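Local coordinates for protein N-acetylneuraminate lyase (Fusobacterium nucleatum subsp. nucleatum ATCC 25586, PDB 5ZKA) that is a lyase, also called an aldolase, of the dihydrodipicolinate synthetase family, built on a TIM barrel, at residues A24-Y29 and S61-N65; T70-K74 and E101-L105. One frame throughout, in Å; residues are numbered along the deposited sequence.

Contact 1 (A24-Y29 and S61-N65); sequences ALMVPY and STGEN
The CA atoms of Met26 and Gly63 are the nearest pair across the segments, 4.4 Å apart, where the loop after strand 20-24 runs past the turn after strand 55-58. Gly63 has no side chain, and its CA lies 3.4 Å from Leu25 O. Tyr29 donates the single direct hydrogen bond between the segments, from OH to Gly63 O at 2.7 Å; the hydroxyl sits nearly along the C=O axis (166°), and the carbonyl oxygen lies at the ring edge, in its plane. Val27 CG1 lies over one face of the Tyr29 ring, near its rim. With Tyr29 CG opposite its carbonyl carbon (chi1 -61°), the ring slides past Glu64, whose CD comes to 3.8 Å from Tyr29 CE2 with the carboxylate plane turned 65° from the ring. Glu64 OE1 accepts from Arg283 N, and OE2 pairs with Lys269 of helix 264-274. Thr62 packs its methyl CG2 against Met26 CG, the two chains crossing at about a right angle. Bent at chi2 and chi3, Met26 folds its CE back to 3.4 Å from Thr62 O. Ala24 CB meets Thr62 OG1 and CB, while that hydroxyl hydrogen-bonds O1 of the modified lysine KPI at position 178 and Ser61 N bonds its O2. One water accepts from Val27 N at 2.9 Å and can donate to Thr62 O, at 2.7 Å, and to Glu64 OE2, though other acceptors compete for its protons. The Tyr29-Gly63 bond and this water thus link the KPI-binding turn to the adjacent strand's loop.

Contact 2 (T70-K74 and E101-L105); sequences TEEKK and EAVEL
Thr70 and Lys73 both give hydrogen bonds to one oxygen of Glu101, and Lys74 pairs with Glu104 a turn further along. Thr70 OG1 is 2.7 Å from Glu101 OE2, and Lys73 NZ is 2.8 Å from the same atom, the latter bond being part of a salt bridge. Neither donor lies in the carboxylate plane: the hydroxyl stands 50° out of it and the ammonium 40°, on opposite faces, so the oxygen is gripped from both. Glu101 CG is anti to the backbone N and the chain stays extended, carrying the carboxylate across to the other helix; the Lys73 chain meets it at about a right angle. Ser96 OG bonds the other oxygen, OE1, which should further limit rotation of the group.

These are the starts of two neighbouring outer helices of the TIM barrel, 70-84 and 99-112, each following its own parallel strand. The axes of these short segments approach to 11.3 Å at 28°, near enough to parallel for like-placed turns to face each other.

The second salt bridge joins Lys74 NZ to Glu104 OE2 at 2.7 Å, through the oxygen's anti lone pair. Lys74 NZ also makes a weak bond, 3.2 Å, to Glu71 OE2 on its own helix. This three-residue network puts the ammonium between Glu71 OE2 and Glu104 OE2, which are 4.6 Å apart, probably easing their mutual repulsion. Lys74 also has a cation-pi partner in Tyr108.

Nonpolar packing lies between the two ionic pairs. Leu105 CD2 packs against Lys74 CG, at 3.8 Å, and near the Thr70 methyl CG2, while its CD1 rests beside Lys73 CD.

In the fold
Both segments of contact 1 precede those of contact 2 in the chain, and both contacts lie at the C-terminal end of the barrel strands, their centres about 15 Å apart. Contact 1 is deep, its centre about 9 Å from the chain centre, and borders the site of the modified lysine KPI; contact 2, centred about 18 Å out, joins the outer helices. They touch where Asn65 O lies 3.3 Å from Lys73 CE, the turn of 61-65 leading into helix 70-84. Val27 packs on Val76 of that helix. Arg283, already bound to Glu64, also reaches segment 70-74 through its NH1, in a salt bridge to Glu72.

Contact 1 (A24-Y29 and S61-N65)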
ATOM      1  N   ALA A  24      12.323 -16.062  -5.511  1.00 23.15           N
ATOM      2  CA  ALA A  24      11.791 -17.201  -4.772  1.00 21.40           C
ATOM      3  C   ALA A  24      11.832 -18.373  -5.728  1.00 27.43           C
ATOM      4  O   ALA A  24      11.026 -18.468  -6.661  1.00 26.53           O
ATOM      5  CB  ALA A  24      10.378 -16.925  -4.266  1.00 26.35           C
ATOM      6  N   LEU A  25      12.821 -19.235  -5.521  1.00 29.28           N
ATOM      7  CA  LEU A  25      13.190 -20.235  -6.504  1.00 31.34           C
ATOM      8  C   LEU A  25      12.053 -21.216  -6.758  1.00 34.05           C
ATOM      9  O   LEU A  25      11.540 -21.851  -5.835  1.00 32.27           O
ATOM     10  CB  LEU A  25      14.438 -20.968  -6.019  1.00 27.47           C
ATOM     11  CG  LEU A  25      15.033 -21.988  -6.983  1.00 28.98           C
ATOM     12  CD1 LEU A  25      15.577 -21.260  -8.208  1.00 32.16           C
ATOM     13  CD2 LEU A  25      16.130 -22.785  -6.287  1.00 33.32           C
ATOM     14  N   MET A  26      11.665 -21.348  -8.021  1.00 30.36           N
ATOM     15  CA  MET A  26      10.702 -22.372  -8.394  1.00 28.41           C
ATOM     16  C   MET A  26      11.395 -23.713  -8.578  1.00 35.82           C
ATOM     17  O   MET A  26      12.583 -23.787  -8.914  1.00 34.58           O
ATOM     18  CB  MET A  26       9.985 -21.987  -9.680  1.00 30.29           C
ATOM     19  CG  MET A  26       9.302 -20.642  -9.570  1.00 38.37           C
ATOM     20  SD  MET A  26       7.711 -20.619 -10.388  1.00 47.14           S
ATOM     21  CE  MET A  26       6.785 -21.846  -9.476  1.00 50.73           C
ATOM     22  N   VAL A  27      10.636 -24.783  -8.371  1.00 28.48           N
ATOM     23  CA  VAL A  27      11.161 -26.141  -8.387  1.00 29.83           C
ATOM     24  C   VAL A  27      10.385 -26.935  -9.423  1.00 27.53           C
ATOM     25  O   VAL A  27       9.151 -26.916  -9.406  1.00 29.69           O
ATOM     26  CB  VAL A  27      11.069 -26.824  -7.011  1.00 29.30           C
ATOM     27  CG1 VAL A  27      11.569 -28.276  -7.111  1.00 28.70           C
ATOM     28  CG2 VAL A  27      11.880 -26.039  -5.998  1.00 35.07           C
ATOM     29  N   PRO A  28      11.056 -27.623 -10.357  1.00 31.45           N
ATOM     30  CA  PRO A  28      10.331 -28.452 -11.319  1.00 33.82           C
ATOM     31  C   PRO A  28      10.117 -29.855 -10.784  1.00 32.95           C
ATOM     32  O   PRO A  28      11.053 -30.516 -10.313  1.00 32.17           O
ATOM     33  CB  PRO A  28      11.244 -28.438 -12.553  1.00 34.88           C
ATOM     34  CG  PRO A  28      12.617 -28.285 -11.994  1.00 36.63           C
ATOM     35  CD  PRO A  28      12.483 -27.492 -10.698  1.00 33.61           C
ATOM     36  N   TYR A  29       8.874 -30.312 -10.853  1.00 30.87           N
ATOM     37  CA  TYR A  29       8.483 -31.620 -10.357  1.00 29.74           C
ATOM     38  C   TYR A  29       8.072 -32.502 -11.523  1.00 30.93           C
ATOM     39  O   TYR A  29       7.562 -32.016 -12.535  1.00 35.46           O
ATOM     40  CB  TYR A  29       7.332 -31.504  -9.343  1.00 30.93           C
ATOM     41  CG  TYR A  29       7.708 -30.691  -8.128  1.00 28.90           C
ATOM     42  CD1 TYR A  29       8.431 -31.264  -7.080  1.00 28.32           C
ATOM     43  CD2 TYR A  29       7.363 -29.345  -8.033  1.00 31.37           C
ATOM     44  CE1 TYR A  29       8.801 -30.512  -5.961  1.00 28.02           C
ATOM     45  CE2 TYR A  29       7.719 -28.582  -6.917  1.00 30.11           C
ATOM     46  CZ  TYR A  29       8.436 -29.173  -5.886  1.00 31.42           C
ATOM     47  OH  TYR A  29       8.792 -28.415  -4.793  1.00 34.11           O
ATOM     48  N   SER A  61       7.112 -20.379  -0.364  1.00 30.42           N
ATOM     49  CA  SER A  61       5.811 -20.752  -0.910  1.00 30.50           C
ATOM     50  C   SER A  61       5.898 -21.021  -2.409  1.00 31.86           C
ATOM     51  O   SER A  61       5.297 -21.978  -2.915  1.00 36.23           O
ATOM     52  CB  SER A  61       4.790 -19.647  -0.632  1.00 33.68           C
ATOM     53  OG  SER A  61       4.832 -19.252   0.731  1.00 37.31           O
ATOM     54  N   THR A  62       6.667 -20.194  -3.124  1.00 32.10           N
ATOM     55  CA  THR A  62       6.772 -20.278  -4.578  1.00 33.67           C
ATOM     56  C   THR A  62       7.396 -21.587  -5.030  1.00 33.83           C
ATOM     57  O   THR A  62       7.089 -22.077  -6.126  1.00 33.84           O
ATOM     58  CB  THR A  62       7.600 -19.102  -5.090  1.00 36.45           C
ATOM     59  OG1 THR A  62       6.977 -17.873  -4.690  1.00 35.05           O
ATOM     60  CG2 THR A  62       7.737 -19.151  -6.609  1.00 39.73           C
ATOM     61  N   GLY A  63       8.276 -22.162  -4.219  1.00 37.02           N
ATOM     62  CA  GLY A  63       8.846 -23.446  -4.564  1.00 30.98           C
ATOM     63  C   GLY A  63       7.949 -24.622  -4.266  1.00 33.12           C
ATOM     64  O   GLY A  63       8.400 -25.767  -4.348  1.00 31.83           O
ATOM     65  N   GLU A  64       6.688 -24.364  -3.912  1.00 27.02           N
ATOM     66  CA  GLU A  64       5.724 -25.403  -3.553  1.00 29.43           C
ATOM     67  C   GLU A  64       6.183 -26.182  -2.318  1.00 30.71           C
ATOM     68  O   GLU A  64       5.827 -27.349  -2.114  1.00 26.79           O
ATOM     69  CB  GLU A  64       5.437 -26.315  -4.750  1.00 30.74           C
ATOM     70  CG  GLU A  64       4.806 -25.498  -5.918  1.00 34.05           C
ATOM     71  CD  GLU A  64       4.791 -26.238  -7.241  1.00 43.82           C
ATOM     72  OE1 GLU A  64       4.141 -27.304  -7.334  1.00 47.48           O
ATOM     73  OE2 GLU A  64       5.448 -25.754  -8.188  1.00 48.76           O
ATOM     74  N   ASN A  65       6.944 -25.491  -1.468  1.00 32.66           N
ATOM     75  CA  ASN A  65       7.568 -26.108  -0.298  1.00 30.76           C
ATOM     76  C   ASN A  65       6.561 -26.832   0.596  1.00 30.07           C
ATOM     77  O   ASN A  65       6.826 -27.946   1.077  1.00 29.59           O
ATOM     78  CB  ASN A  65       8.295 -25.020   0.491  1.00 27.05           C
ATOM     79  CG  ASN A  65       8.827 -25.519   1.813  1.00 31.21           C
ATOM     80  OD1 ASN A  65       8.243 -25.265   2.882  1.00 41.52           O
ATOM     81  ND2 ASN A  65       9.960 -26.208   1.762  1.00 26.10           N
TER
HETATM   82  O   HOH W   1       7.860 -24.183  -7.670  1.00 33.36           O

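Contact 2 (T70-K74 and E101-L105)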
ATOM      1  N   THR A  70       9.538 -33.721   3.868  1.00 30.46           N
ATOM      2  CA  THR A  70      10.766 -33.255   4.503  1.00 31.12           C
ATOM      3  C   THR A  70      11.996 -33.688   3.713  1.00 32.35           C
ATOM      4  O   THR A  70      12.912 -32.888   3.491  1.00 31.69           O
ATOM      5  CB  THR A  70      10.841 -33.780   5.939  1.00 35.66           C
ATOM      6  OG1 THR A  70       9.664 -33.374   6.658  1.00 31.28           O
ATOM      7  CG2 THR A  70      12.066 -33.225   6.639  1.00 35.34           C
ATOM      8  N   GLU A  71      12.032 -34.945   3.270  1.00 32.75           N
ATOM      9  CA  GLU A  71      13.187 -35.409   2.500  1.00 31.26           C
ATOM     10  C   GLU A  71      13.279 -34.686   1.167  1.00 37.96           C
ATOM     11  O   GLU A  71      14.378 -34.370   0.700  1.00 35.73           O
ATOM     12  CB  GLU A  71      13.117 -36.921   2.282  1.00 48.05           C
ATOM     13  CG  GLU A  71      13.418 -37.741   3.537  1.00 60.71           C
ATOM     14  CD  GLU A  71      14.696 -37.302   4.249  1.00 65.96           C
ATOM     15  OE1 GLU A  71      15.792 -37.723   3.819  1.00 66.64           O
ATOM     16  OE2 GLU A  71      14.603 -36.547   5.245  1.00 64.70           O
ATOM     17  N   GLU A  72      12.136 -34.404   0.550  1.00 37.27           N
ATOM     18  CA  GLU A  72      12.146 -33.667  -0.702  1.00 33.48           C
ATOM     19  C   GLU A  72      12.632 -32.238  -0.490  1.00 34.31           C
ATOM     20  O   GLU A  72      13.388 -31.709  -1.316  1.00 33.12           O
ATOM     21  CB  GLU A  72      10.753 -33.718  -1.333  1.00 29.55           C
ATOM     22  CG  GLU A  72      10.493 -35.066  -2.005  1.00 34.33           C
ATOM     23  CD  GLU A  72       9.043 -35.315  -2.389  1.00 40.91           C
ATOM     24  OE1 GLU A  72       8.135 -34.703  -1.787  1.00 37.78           O
ATOM     25  OE2 GLU A  72       8.816 -36.133  -3.313  1.00 46.81           O
ATOM     26  N   LYS A  73      12.239 -31.608   0.629  1.00 29.96           N
ATOM     27  CA  LYS A  73      12.779 -30.288   0.946  1.00 28.17           C
ATOM     28  C   LYS A  73      14.298 -30.333   1.063  1.00 34.40           C
ATOM     29  O   LYS A  73      14.999 -29.455   0.541  1.00 30.14           O
ATOM     30  CB  LYS A  73      12.176 -29.754   2.244  1.00 28.21           C
ATOM     31  CG  LYS A  73      10.698 -29.406   2.161  1.00 29.02           C
ATOM     32  CD  LYS A  73      10.118 -29.269   3.582  1.00 27.60           C
ATOM     33  CE  LYS A  73       8.606 -29.084   3.579  1.00 34.31           C
ATOM     34  NZ  LYS A  73       8.095 -28.769   4.968  1.00 29.46           N
ATOM     35  N   LYS A  74      14.824 -31.352   1.750  1.00 36.37           N
ATOM     36  CA  LYS A  74      16.271 -31.462   1.921  1.00 36.14           C
ATOM     37  C   LYS A  74      16.984 -31.579   0.577  1.00 33.90           C
ATOM     38  O   LYS A  74      18.043 -30.972   0.367  1.00 35.28           O
ATOM     39  CB  LYS A  74      16.597 -32.660   2.817  1.00 30.67           C
ATOM     40  CG  LYS A  74      16.142 -32.512   4.269  1.00 43.71           C
ATOM     41  CD  LYS A  74      16.445 -33.791   5.070  1.00 44.70           C
ATOM     42  CE  LYS A  74      16.175 -33.615   6.554  1.00 45.80           C
ATOM     43  NZ  LYS A  74      16.449 -34.882   7.305  1.00 45.07           N
ATOM     44  N   GLU A 101      10.327 -30.223  12.815  1.00 32.59           N
ATOM     45  CA  GLU A 101      10.788 -30.248  11.429  1.00 33.34           C
ATOM     46  C   GLU A 101      11.591 -28.996  11.101  1.00 33.81           C
ATOM     47  O   GLU A 101      12.616 -29.070  10.410  1.00 35.17           O
ATOM     48  CB  GLU A 101       9.601 -30.374  10.465  1.00 32.15           C
ATOM     49  CG  GLU A 101      10.028 -30.492   8.989  1.00 33.36           C
ATOM     50  CD  GLU A 101       8.884 -30.294   8.005  1.00 37.69           C
ATOM     51  OE1 GLU A 101       7.836 -29.733   8.400  1.00 36.06           O
ATOM     52  OE2 GLU A 101       9.043 -30.702   6.829  1.00 41.27           O
ATOM     53  N   ALA A 102      11.131 -27.840  11.586  1.00 31.54           N
ATOM     54  CA  ALA A 102      11.803 -26.578  11.296  1.00 30.68           C
ATOM     55  C   ALA A 102      13.229 -26.581  11.836  1.00 33.34           C
ATOM     56  O   ALA A 102      14.160 -26.115  11.165  1.00 31.03           O
ATOM     57  CB  ALA A 102      10.997 -25.413  11.884  1.00 29.14           C
ATOM     58  N   VAL A 103      13.423 -27.114  13.041  1.00 28.82           N
ATOM     59  CA  VAL A 103      14.765 -27.192  13.612  1.00 28.54           C
ATOM     60  C   VAL A 103      15.617 -28.199  12.848  1.00 33.51           C
ATOM     61  O   VAL A 103      16.792 -27.943  12.555  1.00 37.04           O
ATOM     62  CB  VAL A 103      14.682 -27.539  15.110  1.00 32.12           C
ATOM     63  CG1 VAL A 103      16.051 -27.968  15.635  1.00 34.20           C
ATOM     64  CG2 VAL A 103      14.112 -26.352  15.917  1.00 32.32           C
ATOM     65  N   GLU A 104      15.044 -29.361  12.523  1.00 29.71           N
ATOM     66  CA  GLU A 104      15.765 -30.368  11.752  1.00 31.56           C
ATOM     67  C   GLU A 104      16.241 -29.805  10.417  1.00 32.66           C
ATOM     68  O   GLU A 104      17.407 -29.973  10.032  1.00 32.82           O
ATOM     69  CB  GLU A 104      14.866 -31.582  11.530  1.00 37.25           C
ATOM     70  CG  GLU A 104      15.496 -32.674  10.678  1.00 42.43           C
ATOM     71  CD  GLU A 104      14.547 -33.828  10.421  1.00 53.25           C
ATOM     72  OE1 GLU A 104      13.646 -34.055  11.256  1.00 62.64           O
ATOM     73  OE2 GLU A 104      14.703 -34.514   9.389  1.00 59.43           O
ATOM     74  N   LEU A 105      15.340 -29.155   9.683  1.00 28.74           N
ATOM     75  CA  LEU A 105      15.718 -28.560   8.402  1.00 29.92           C
ATOM     76  C   LEU A 105      16.719 -27.425   8.590  1.00 33.60           C
ATOM     77  O   LEU A 105      17.633 -27.251   7.774  1.00 33.22           O
ATOM     78  CB  LEU A 105      14.473 -28.052   7.679  1.00 32.90           C
ATOM     79  CG  LEU A 105      13.495 -29.074   7.100  1.00 33.59           C
ATOM     80  CD1 LEU A 105      12.207 -28.340   6.715  1.00 30.76           C
ATOM     81  CD2 LEU A 105      14.088 -29.751   5.884  1.00 33.79           C
TER